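Local coordinates for protein acidocalcisomal pyrophosphatase (PDB 5CUV) that probably hydrolyses inorganic pyrophosphate to phosphate, with magnesium as cofactor, as a tetrameric soluble pyrophosphatase of acidocalcisomes, at residues N222-I227 with V394-H399; G317-I322 with D359-W364; I332-N337 with R342-I347. One frame throughout, in Å; residues are numbered along the deposited sequence.

In the fold
After the N-terminal helices and the first strands of an antiparallel sheet (166-173, 182-189, 195-198), the chain reaches 222-227, the first half of interaction 1. Its partner comes 167 residues later, on helix 388-412, so this contact closes the outermost loop. Interaction 2 nests inside it, bringing helix 357-367 against strand 310-323. Interaction 3 nests inside interaction 2: strand 326-335 runs out, and residues 342-347 fold back to pack on Ile332 and Ile334. None of the loops cross. All three contacts reach one mixed sheet, in which strand 310-323 lies between 224-228 and 326-335. Interactions 1 and 3 also share the bound D-malate, and Asn222 O probably hydrogen-bonds His336 NE2 between them.

Interaction 1 (N222-I227 with V394-H399); sequences NRYNFI and VIDESH. With MLT (D-malate), chain C.
Tyr224 and Ile395 make this contact almost alone, where the long C-terminal helix 388-412 lies against strand 224-228 of the curled mixed sheet that forms the core of the soluble pyrophosphatase fold. Along the helix, Val394 faces the neighbouring strand 310-323, where it packs on Ile318. Ile395 is the residue turned to Tyr224. Its CG2 branch, anti to the backbone N, reaches 3.8 Å from Tyr224 CE2, and the two side chains cross obliquely. Tyr224 stretches out to meet it with CG anti to its own carbonyl carbon (chi1 -63°), while Asn222 OD1 lies in the ring plane at the edge. Asp396 is at the margin, its carboxylate swinging closer than its backbone: OD1 lies 4.4 Å from Tyr224 OH, too far to bond, and is hydrogen-bonded instead to Tyr207 OH. Tyr207 also meets the Tyr224 ring, so it helps fill the region beside the contact. Further on, Ser398 OG and His399 ND1 bond to the backbone of Trp277 and Gln275, tying the helix to the chain beyond strand 269-272.

At the start of 222-227, just before Tyr224, the chain belongs to a D-malate pocket. Asn222 N gives a fairly straight hydrogen bond to malate O2 (2.8 Å, 158°), while its side-chain amide nitrogen is held by Val315 O. The Arg223 side chain runs alongside the ligand. The guanidinium presents its edge to the hydroxyl: NH1 donates to malate O3 at 3.0 Å, a more bent bond of 137°.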
loop_
_atom_site.group_PDB
_atom_site.type_symbol
_atom_site.label_atom_id
_atom_site.label_comp_id
_atom_site.label_asym_id
_atom_site.label_seq_id
_atom_site.Cartn_x
_atom_site.Cartn_y
_atom_site.Cartn_z
ATOM N N ASN A 222 10.435 -6.869 -16.735
ATOM C CA ASN A 222 9.226 -7.604 -16.662
ATOM C C ASN A 222 8.099 -6.613 -16.727
ATOM O O ASN A 222 7.533 -6.209 -15.719
ATOM C CB ASN A 222 9.159 -8.464 -15.401
ATOM C CG ASN A 222 8.053 -9.499 -15.495
ATOM O OD1 ASN A 222 7.183 -9.416 -16.387
ATOM N ND2 ASN A 222 8.066 -10.469 -14.605
ATOM N N ARG A 223 7.761 -6.256 -17.957
ATOM C CA ARG A 223 6.735 -5.296 -18.242
ATOM C C ARG A 223 6.041 -5.599 -19.576
ATOM O O ARG A 223 6.560 -5.311 -20.675
ATOM C CB ARG A 223 7.382 -3.942 -18.302
ATOM C CG ARG A 223 6.401 -2.868 -18.093
ATOM C CD ARG A 223 6.984 -1.885 -17.079
ATOM N NE ARG A 223 5.960 -0.936 -16.690
ATOM C CZ ARG A 223 5.782 -0.525 -15.448
ATOM N NH1 ARG A 223 6.586 -0.986 -14.484
ATOM N NH2 ARG A 223 4.773 0.324 -15.189
ATOM N N TYR A 224 4.822 -6.111 -19.498
ATOM C CA TYR A 224 4.139 -6.470 -20.717
ATOM C C TYR A 224 2.782 -5.825 -20.839
ATOM O O TYR A 224 2.191 -5.440 -19.837
ATOM C CB TYR A 224 3.967 -7.995 -20.752
ATOM C CG TYR A 224 5.228 -8.821 -20.783
ATOM C CD1 TYR A 224 5.992 -9.033 -19.641
ATOM C CD2 TYR A 224 5.610 -9.494 -21.957
ATOM C CE1 TYR A 224 7.090 -9.897 -19.665
ATOM C CE2 TYR A 224 6.717 -10.373 -21.996
ATOM C CZ TYR A 224 7.457 -10.564 -20.853
ATOM O OH TYR A 224 8.627 -11.330 -20.928
ATOM N N ASN A 225 2.287 -5.713 -22.065
ATOM C CA ASN A 225 0.964 -5.187 -22.264
ATOM C C ASN A 225 -0.032 -6.345 -22.232
ATOM O O ASN A 225 0.283 -7.414 -22.678
ATOM C CB ASN A 225 0.864 -4.436 -23.590
ATOM C CG ASN A 225 1.372 -2.967 -23.467
ATOM O OD1 ASN A 225 1.211 -2.309 -22.404
ATOM N ND2 ASN A 225 1.984 -2.454 -24.550
ATOM N N PHE A 226 -1.213 -6.126 -21.674
ATOM C CA PHE A 226 -2.250 -7.143 -21.556
ATOM C C PHE A 226 -3.601 -6.542 -22.066
ATOM O O PHE A 226 -3.916 -5.373 -21.847
ATOM C CB PHE A 226 -2.327 -7.551 -20.063
ATOM C CG PHE A 226 -3.644 -8.141 -19.642
ATOM C CD1 PHE A 226 -4.656 -7.330 -19.170
ATOM C CD2 PHE A 226 -3.871 -9.517 -19.710
ATOM C CE1 PHE A 226 -5.894 -7.877 -18.760
ATOM C CE2 PHE A 226 -5.094 -10.084 -19.310
ATOM C CZ PHE A 226 -6.112 -9.259 -18.827
ATOM N N ILE A 227 -4.388 -7.341 -22.763
ATOM C CA ILE A 227 -5.673 -6.899 -23.290
ATOM C C ILE A 227 -6.788 -7.679 -22.621
ATOM O O ILE A 227 -6.885 -8.901 -22.743
ATOM C CB ILE A 227 -5.762 -7.092 -24.799
ATOM C CG1 ILE A 227 -4.614 -6.353 -25.454
ATOM C CG2 ILE A 227 -7.007 -6.498 -25.344
ATOM C CD1 ILE A 227 -4.407 -6.752 -26.906
ATOM N N VAL A 394 8.141 -18.908 -22.906
ATOM C CA VAL A 394 6.976 -19.321 -23.657
ATOM C C VAL A 394 6.445 -18.089 -24.383
ATOM O O VAL A 394 6.067 -18.114 -25.545
ATOM C CB VAL A 394 5.955 -19.798 -22.675
ATOM C CG1 VAL A 394 4.603 -20.026 -23.369
ATOM C CG2 VAL A 394 6.502 -21.041 -21.950
ATOM N N ILE A 395 6.408 -16.988 -23.653
ATOM C CA ILE A 395 5.936 -15.764 -24.251
ATOM C C ILE A 395 6.787 -15.324 -25.394
ATOM O O ILE A 395 6.238 -14.808 -26.349
ATOM C CB ILE A 395 5.762 -14.628 -23.177
ATOM C CG1 ILE A 395 4.787 -15.150 -22.080
ATOM C CG2 ILE A 395 5.308 -13.338 -23.856
ATOM C CD1 ILE A 395 4.374 -14.169 -21.047
ATOM N N ASP A 396 8.103 -15.541 -25.333
ATOM C CA ASP A 396 8.968 -15.141 -26.469
ATOM C C ASP A 396 8.792 -16.020 -27.689
ATOM O O ASP A 396 8.846 -15.543 -28.831
ATOM C CB ASP A 396 10.434 -15.177 -26.110
ATOM C CG ASP A 396 10.864 -13.951 -25.394
ATOM O OD1 ASP A 396 10.090 -13.386 -24.555
ATOM O OD2 ASP A 396 12.004 -13.545 -25.667
ATOM N N GLU A 397 8.613 -17.317 -27.441
ATOM C CA GLU A 397 8.414 -18.240 -28.525
ATOM C C GLU A 397 7.123 -17.829 -29.211
ATOM O O GLU A 397 6.994 -17.861 -30.438
ATOM C CB GLU A 397 8.403 -19.681 -27.982
ATOM C CG GLU A 397 9.808 -20.031 -27.511
ATOM C CD GLU A 397 10.003 -21.418 -26.851
ATOM O OE1 GLU A 397 9.240 -21.779 -25.907
ATOM O OE2 GLU A 397 10.973 -22.138 -27.255
ATOM N N SER A 398 6.192 -17.355 -28.409
ATOM C CA SER A 398 4.921 -16.956 -28.928
ATOM C C SER A 398 5.074 -15.662 -29.683
ATOM O O SER A 398 4.325 -15.353 -30.618
ATOM C CB SER A 398 3.942 -16.780 -27.784
ATOM O OG SER A 398 2.651 -16.565 -28.303
ATOM N N HIS A 399 6.032 -14.865 -29.256
ATOM C CA HIS A 399 6.205 -13.618 -29.950
ATOM C C HIS A 399 6.896 -13.964 -31.284
ATOM O O HIS A 399 6.528 -13.469 -32.374
ATOM C CB HIS A 399 7.015 -12.662 -29.092
ATOM C CG HIS A 399 7.141 -11.307 -29.684
ATOM N ND1 HIS A 399 6.087 -10.663 -30.295
ATOM C CD2 HIS A 399 8.182 -10.452 -29.733
ATOM C CE1 HIS A 399 6.476 -9.465 -30.695
ATOM N NE2 HIS A 399 7.745 -9.315 -30.365
HETATM C C1 MLT C . 10.119 -3.238 -15.744
HETATM O O1 MLT C . 10.143 -2.040 -16.040
HETATM O O2 MLT C . 10.629 -4.054 -16.501
HETATM C C2 MLT C . 9.458 -3.705 -14.452
HETATM O O3 MLT C . 8.926 -2.625 -13.671
HETATM C C3 MLT C . 10.417 -4.598 -13.632
HETATM C C4 MLT C . 9.785 -5.020 -12.298
HETATM O O4 MLT C . 8.682 -4.636 -11.981
HETATM O O5 MLT C . 10.460 -5.818 -11.456
#

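Interaction 2 (G317-I322 with D359-W364); sequences GILGMI and DAIHEW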
loop_
_atom_site.group_PDB
_atom_site.type_symbol
_atom_site.label_atom_id
_atom_site.label_comp_id
_atom_site.label_asym_id
_atom_site.label_seq_id
_atom_site.Cartn_x
_atom_site.Cartn_y
_atom_site.Cartn_z
ATOM N N GLY A 317 4.041 -16.252 -13.788
ATOM C CA GLY A 317 4.218 -17.671 -14.023
ATOM C C GLY A 317 3.281 -18.135 -15.124
ATOM O O GLY A 317 2.713 -17.329 -15.882
ATOM N N ILE A 318 3.054 -19.437 -15.210
ATOM C CA ILE A 318 2.173 -19.853 -16.259
ATOM C C ILE A 318 1.680 -21.201 -15.853
ATOM O O ILE A 318 2.369 -21.906 -15.080
ATOM C CB ILE A 318 2.953 -19.869 -17.591
ATOM C CG1 ILE A 318 1.992 -19.918 -18.783
ATOM C CG2 ILE A 318 3.997 -20.980 -17.564
ATOM C CD1 ILE A 318 2.727 -19.641 -20.161
ATOM N N LEU A 319 0.476 -21.523 -16.340
ATOM C CA LEU A 319 -0.206 -22.772 -16.088
ATOM C C LEU A 319 -0.553 -23.416 -17.477
ATOM O O LEU A 319 -1.148 -22.749 -18.341
ATOM C CB LEU A 319 -1.476 -22.479 -15.283
ATOM C CG LEU A 319 -2.322 -23.704 -14.916
ATOM C CD1 LEU A 319 -1.705 -24.438 -13.683
ATOM C CD2 LEU A 319 -3.734 -23.269 -14.619
ATOM N N GLY A 320 -0.170 -24.678 -17.723
ATOM C CA GLY A 320 -0.467 -25.286 -19.010
ATOM C C GLY A 320 -1.684 -26.211 -18.982
ATOM O O GLY A 320 -1.656 -27.280 -18.342
HETATM N N MSE A 321 -2.749 -25.832 -19.674
HETATM C CA MSE A 321 -3.940 -26.648 -19.694
HETATM C C MSE A 321 -4.061 -27.257 -21.081
HETATM O O MSE A 321 -3.566 -26.679 -22.074
HETATM C CB MSE A 321 -5.177 -25.817 -19.356
HETATM C CG MSE A 321 -6.481 -26.590 -19.468
HETATM SE SE MSE A 321 -8.044 -25.587 -18.990
HETATM C CE MSE A 321 -8.127 -24.438 -20.564
ATOM N N ILE A 322 -4.692 -28.432 -21.168
ATOM C CA ILE A 322 -4.898 -29.013 -22.494
ATOM C C ILE A 322 -6.338 -28.669 -22.906
ATOM O O ILE A 322 -7.266 -28.752 -22.100
ATOM C CB ILE A 322 -4.750 -30.601 -22.539
ATOM C CG1 ILE A 322 -3.482 -31.123 -21.862
ATOM C CG2 ILE A 322 -4.614 -31.013 -23.972
ATOM C CD1 ILE A 322 -2.236 -30.580 -22.423
ATOM N N ASP A 359 -4.968 -21.813 -6.278
ATOM C CA ASP A 359 -5.863 -22.985 -6.218
ATOM C C ASP A 359 -7.188 -22.752 -6.975
ATOM O O ASP A 359 -7.675 -23.642 -7.710
ATOM C CB ASP A 359 -6.273 -23.334 -4.796
ATOM C CG ASP A 359 -5.151 -23.790 -3.963
ATOM O OD1 ASP A 359 -4.160 -24.299 -4.532
ATOM O OD2 ASP A 359 -5.265 -23.666 -2.712
ATOM N N ALA A 360 -7.793 -21.578 -6.758
ATOM C CA ALA A 360 -9.052 -21.307 -7.383
ATOM C C ALA A 360 -8.871 -21.179 -8.903
ATOM O O ALA A 360 -9.710 -21.612 -9.667
ATOM C CB ALA A 360 -9.654 -20.095 -6.779
ATOM N N ILE A 361 -7.753 -20.632 -9.355
ATOM C CA ILE A 361 -7.511 -20.502 -10.802
ATOM C C ILE A 361 -7.415 -21.865 -11.440
ATOM O O ILE A 361 -7.993 -22.116 -12.516
ATOM C CB ILE A 361 -6.195 -19.776 -11.082
ATOM C CG1 ILE A 361 -6.339 -18.332 -10.668
ATOM C CG2 ILE A 361 -5.839 -19.919 -12.530
ATOM C CD1 ILE A 361 -5.099 -17.592 -10.712
ATOM N N HIS A 362 -6.658 -22.731 -10.763
ATOM C CA HIS A 362 -6.435 -24.078 -11.245
ATOM C C HIS A 362 -7.723 -24.882 -11.303
ATOM O O HIS A 362 -8.021 -25.529 -12.288
ATOM C CB HIS A 362 -5.435 -24.807 -10.379
ATOM C CG HIS A 362 -5.309 -26.253 -10.720
ATOM N ND1 HIS A 362 -4.215 -26.765 -11.378
ATOM C CD2 HIS A 362 -6.188 -27.275 -10.598
ATOM C CE1 HIS A 362 -4.426 -28.037 -11.660
ATOM N NE2 HIS A 362 -5.615 -28.370 -11.198
ATOM N N GLU A 363 -8.501 -24.808 -10.240
ATOM C CA GLU A 363 -9.742 -25.563 -10.180
ATOM C C GLU A 363 -10.781 -24.988 -11.153
ATOM O O GLU A 363 -11.529 -25.723 -11.801
ATOM C CB GLU A 363 -10.248 -25.574 -8.739
ATOM C CG GLU A 363 -11.547 -26.364 -8.553
ATOM C CD GLU A 363 -11.353 -27.894 -8.501
ATOM O OE1 GLU A 363 -10.288 -28.425 -8.934
ATOM O OE2 GLU A 363 -12.309 -28.555 -8.033
ATOM N N TRP A 364 -10.801 -23.673 -11.299
ATOM C CA TRP A 364 -11.744 -23.082 -12.217
ATOM C C TRP A 364 -11.471 -23.624 -13.664
ATOM O O TRP A 364 -12.373 -24.092 -14.334
ATOM C CB TRP A 364 -11.707 -21.525 -12.126
ATOM C CG TRP A 364 -12.982 -20.861 -12.652
ATOM C CD1 TRP A 364 -14.029 -20.345 -11.911
ATOM C CD2 TRP A 364 -13.294 -20.556 -14.029
ATOM N NE1 TRP A 364 -14.942 -19.730 -12.742
ATOM C CE2 TRP A 364 -14.520 -19.841 -14.035
ATOM C CE3 TRP A 364 -12.653 -20.812 -15.245
ATOM C CZ2 TRP A 364 -15.108 -19.370 -15.206
ATOM C CZ3 TRP A 364 -13.243 -20.346 -16.418
ATOM C CH2 TRP A 364 -14.464 -19.627 -16.387
#
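Leu319 lays its two methyls against helix 357-367, overlapping His362 with one and Ile361 with the other. CD1 ends 4.1 Å from ND1 of the His362 ring, approaching it obliquely, and the two side chains cross at about a right angle. CD2 makes a looser touch, 4.5 Å from Ile361 CG2. With CG anti to the backbone N (chi1 -180°), the branch point is carried out toward the helix, and the two methyls divide between His362 and Ile361. His362 likewise has CG anti to its N, and its ring stands out from the side of the helix, roughly at right angles to the axis. ND1, the atom nearest the leucine, makes a weak hydrogen bond to Gly383 O, and the ring stacks on Phe379.

This is helix-on-sheet packing in the pyrophosphatase core: helix 357-367 lies against strand 310-323 of the mixed sheet, with the backbones 8.0 Å apart from Leu319 CA to His362 CA. Phe385 also touches Leu319. Alternate residues of the strand point elsewhere, and Ile318 packs on Phe390 and Ala391 of helix 388-412. The bound magnesium ion lies about 11 Å from the Leu319 side chain, so the contact stands back from the metal site. Glu363, one residue on from His362, forms a salt bridge to Arg366 NE through OE1, and its OE2 hydrogen-bonds Tyr66 OH of the fourth subunit.

Interaction 3 (I332-N337 with R342-I347); sequences ICISHN and RFLKDI. With MLT (D-malate), chain C.
The His336 ring meets the bound D-malate edge-on: malate O4 lies at its edge, near the ring plane, with CE1 the closest ring atom (3.2 Å). The neighbours Arg342 and Phe343 pack on each other at the start of 342-347: the Phe343 ring has Arg342 CG 3.7 Å above the centre of one face, and the Arg342 guanidinium in turn has Phe343 CZ on one face, offset toward its rim. Phe343 also stacks on Phe343 of the fourth subunit, so this corner belongs to an interface of the tetramer. In the pyrophosphatase core, strand 326-335 ends here, and 342-347 is the loop that turns back along it toward helix 350-353.

Apolar side chains join the two. Ile334 CD1 meets Leu344 CD1 at 3.6 Å, methyl against methyl, with the side chains crossing at about a right angle. Ile334 reaches it with a fully extended branch, CG1 anti to the backbone N (chi1 -175°) and CD1 further out, while its CG2 also lies near the same leucine methyl. Leu316 of strand 310-323 touches both residues. Two residues back along the strand, Ile332 CG2 lies 4.3 Å from Ile347 CD1, a lighter contact.

Where the strand ends, Ser335 OG accepts from Asn337 N (3.1 Å) in an ST turn. In the loop, Asp346 OD1 takes the Lys388 backbone N as well as that of the next residue: Ile347 N donates at 2.7 Å on the anti side of the carboxylate, 19° out of its plane.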
loop_
_atom_site.group_PDB
_atom_site.type_symbol
_atom_site.label_atom_id
_atom_site.label_comp_id
_atom_site.label_asym_id
_atom_site.label_seq_id
_atom_site.Cartn_x
_atom_site.Cartn_y
_atom_site.Cartn_z
ATOM N N ILE A 332 0.055 -16.137 -16.008
ATOM C CA ILE A 332 -0.434 -15.535 -14.774
ATOM C C ILE A 332 0.357 -14.249 -14.606
ATOM O O ILE A 332 1.576 -14.286 -14.555
ATOM C CB ILE A 332 -0.147 -16.423 -13.543
ATOM C CG1 ILE A 332 -0.608 -17.852 -13.808
ATOM C CG2 ILE A 332 -0.805 -15.843 -12.348
ATOM C CD1 ILE A 332 -2.086 -17.930 -14.082
ATOM N N CYS A 333 -0.333 -13.129 -14.508
ATOM C CA CYS A 333 0.324 -11.860 -14.387
ATOM C C CYS A 333 -0.464 -10.941 -13.449
ATOM O O CYS A 333 -1.585 -11.289 -13.034
ATOM C CB CYS A 333 0.403 -11.206 -15.761
ATOM S SG CYS A 333 -1.223 -10.761 -16.449
ATOM N N ILE A 334 0.120 -9.777 -13.124
ATOM C CA ILE A 334 -0.542 -8.817 -12.280
ATOM C C ILE A 334 -0.245 -7.417 -12.778
ATOM O O ILE A 334 0.862 -7.105 -13.190
ATOM C CB ILE A 334 -0.108 -8.926 -10.755
ATOM C CG1 ILE A 334 -0.965 -7.935 -9.931
ATOM C CG2 ILE A 334 1.443 -8.678 -10.554
ATOM C CD1 ILE A 334 -0.660 -7.906 -8.522
ATOM N N SER A 335 -1.257 -6.565 -12.768
ATOM C CA SER A 335 -1.080 -5.206 -13.180
ATOM C C SER A 335 -0.023 -4.437 -12.323
ATOM O O SER A 335 -0.067 -4.482 -11.110
ATOM C CB SER A 335 -2.424 -4.551 -13.058
ATOM O OG SER A 335 -2.292 -3.169 -12.900
ATOM N N HIS A 336 0.919 -3.750 -12.971
ATOM C CA HIS A 336 1.931 -2.930 -12.309
ATOM C C HIS A 336 1.295 -1.844 -11.417
ATOM O O HIS A 336 1.928 -1.300 -10.481
ATOM C CB HIS A 336 2.829 -2.243 -13.349
ATOM C CG HIS A 336 4.016 -3.062 -13.752
ATOM N ND1 HIS A 336 5.035 -3.365 -12.866
ATOM C CD2 HIS A 336 4.267 -3.774 -14.881
ATOM C CE1 HIS A 336 5.850 -4.245 -13.426
ATOM N NE2 HIS A 336 5.403 -4.513 -14.648
ATOM N N ASN A 337 0.031 -1.537 -11.683
ATOM C CA ASN A 337 -0.617 -0.562 -10.844
ATOM C C ASN A 337 -1.331 -1.110 -9.594
ATOM O O ASN A 337 -1.902 -0.362 -8.817
ATOM C CB ASN A 337 -1.564 0.293 -11.654
ATOM C CG ASN A 337 -1.502 1.738 -11.197
ATOM O OD1 ASN A 337 -0.438 2.411 -11.380
ATOM N ND2 ASN A 337 -2.597 2.232 -10.564
ATOM N N ARG A 342 4.573 -4.783 -6.390
ATOM C CA ARG A 342 5.963 -4.668 -5.985
ATOM C C ARG A 342 6.480 -5.695 -4.977
ATOM O O ARG A 342 7.687 -5.827 -4.799
ATOM C CB ARG A 342 6.232 -3.235 -5.514
ATOM C CG ARG A 342 6.435 -3.035 -4.018
ATOM C CD ARG A 342 7.908 -3.145 -3.694
ATOM N NE ARG A 342 8.253 -2.554 -2.408
ATOM C CZ ARG A 342 8.108 -1.264 -2.120
ATOM N NH1 ARG A 342 7.616 -0.419 -3.025
ATOM N NH2 ARG A 342 8.478 -0.821 -0.929
ATOM N N PHE A 343 5.584 -6.435 -4.334
ATOM C CA PHE A 343 5.957 -7.487 -3.401
ATOM C C PHE A 343 5.797 -8.856 -4.051
ATOM O O PHE A 343 6.286 -9.834 -3.536
ATOM C CB PHE A 343 5.105 -7.416 -2.161
ATOM C CG PHE A 343 5.141 -6.083 -1.506
ATOM C CD1 PHE A 343 6.257 -5.686 -0.788
ATOM C CD2 PHE A 343 4.061 -5.196 -1.638
ATOM C CE1 PHE A 343 6.308 -4.411 -0.203
ATOM C CE2 PHE A 343 4.100 -3.917 -1.060
ATOM C CZ PHE A 343 5.226 -3.523 -0.339
ATOM N N LEU A 344 5.112 -8.939 -5.186
ATOM C CA LEU A 344 4.998 -10.213 -5.875
ATOM C C LEU A 344 6.189 -10.393 -6.822
ATOM O O LEU A 344 6.145 -9.948 -7.971
ATOM C CB LEU A 344 3.725 -10.240 -6.674
ATOM C CG LEU A 344 2.475 -10.371 -5.834
ATOM C CD1 LEU A 344 1.244 -10.321 -6.720
ATOM C CD2 LEU A 344 2.532 -11.691 -5.096
ATOM N N LYS A 345 7.253 -11.060 -6.372
ATOM C CA LYS A 345 8.421 -11.222 -7.236
ATOM C C LYS A 345 8.343 -12.425 -8.180
ATOM O O LYS A 345 8.786 -12.332 -9.325
ATOM C CB LYS A 345 9.708 -11.289 -6.406
ATOM C CG LYS A 345 9.887 -10.231 -5.294
ATOM C CD LYS A 345 10.269 -8.887 -5.840
ATOM C CE LYS A 345 10.155 -7.755 -4.798
ATOM N NZ LYS A 345 11.146 -7.794 -3.650
ATOM N N ASP A 346 7.816 -13.561 -7.743
ATOM C CA ASP A 346 7.705 -14.698 -8.669
ATOM C C ASP A 346 6.424 -15.382 -8.285
ATOM O O ASP A 346 5.744 -14.891 -7.385
ATOM C CB ASP A 346 8.863 -15.705 -8.519
ATOM C CG ASP A 346 9.199 -16.436 -9.831
ATOM O OD1 ASP A 346 8.290 -16.706 -10.626
ATOM O OD2 ASP A 346 10.388 -16.740 -10.075
ATOM N N ILE A 347 6.144 -16.531 -8.928
ATOM C CA ILE A 347 4.929 -17.293 -8.715
ATOM C C ILE A 347 4.787 -17.856 -7.289
ATOM O O ILE A 347 3.669 -18.105 -6.853
ATOM C CB ILE A 347 4.786 -18.427 -9.770
ATOM C CG1 ILE A 347 3.338 -18.936 -9.841
ATOM C CG2 ILE A 347 5.601 -19.631 -9.378
ATOM C CD1 ILE A 347 2.341 -17.950 -10.318
HETATM C C1 MLT C . 10.119 -3.238 -15.744
HETATM O O1 MLT C . 10.143 -2.040 -16.040
HETATM O O2 MLT C . 10.629 -4.054 -16.501
HETATM C C2 MLT C . 9.458 -3.705 -14.452
HETATM O O3 MLT C . 8.926 -2.625 -13.671
HETATM C C3 MLT C . 10.417 -4.598 -13.632
HETATM C C4 MLT C . 9.785 -5.020 -12.298
HETATM O O4 MLT C . 8.682 -4.636 -11.981
HETATM O O5 MLT C . 10.460 -5.818 -11.456
#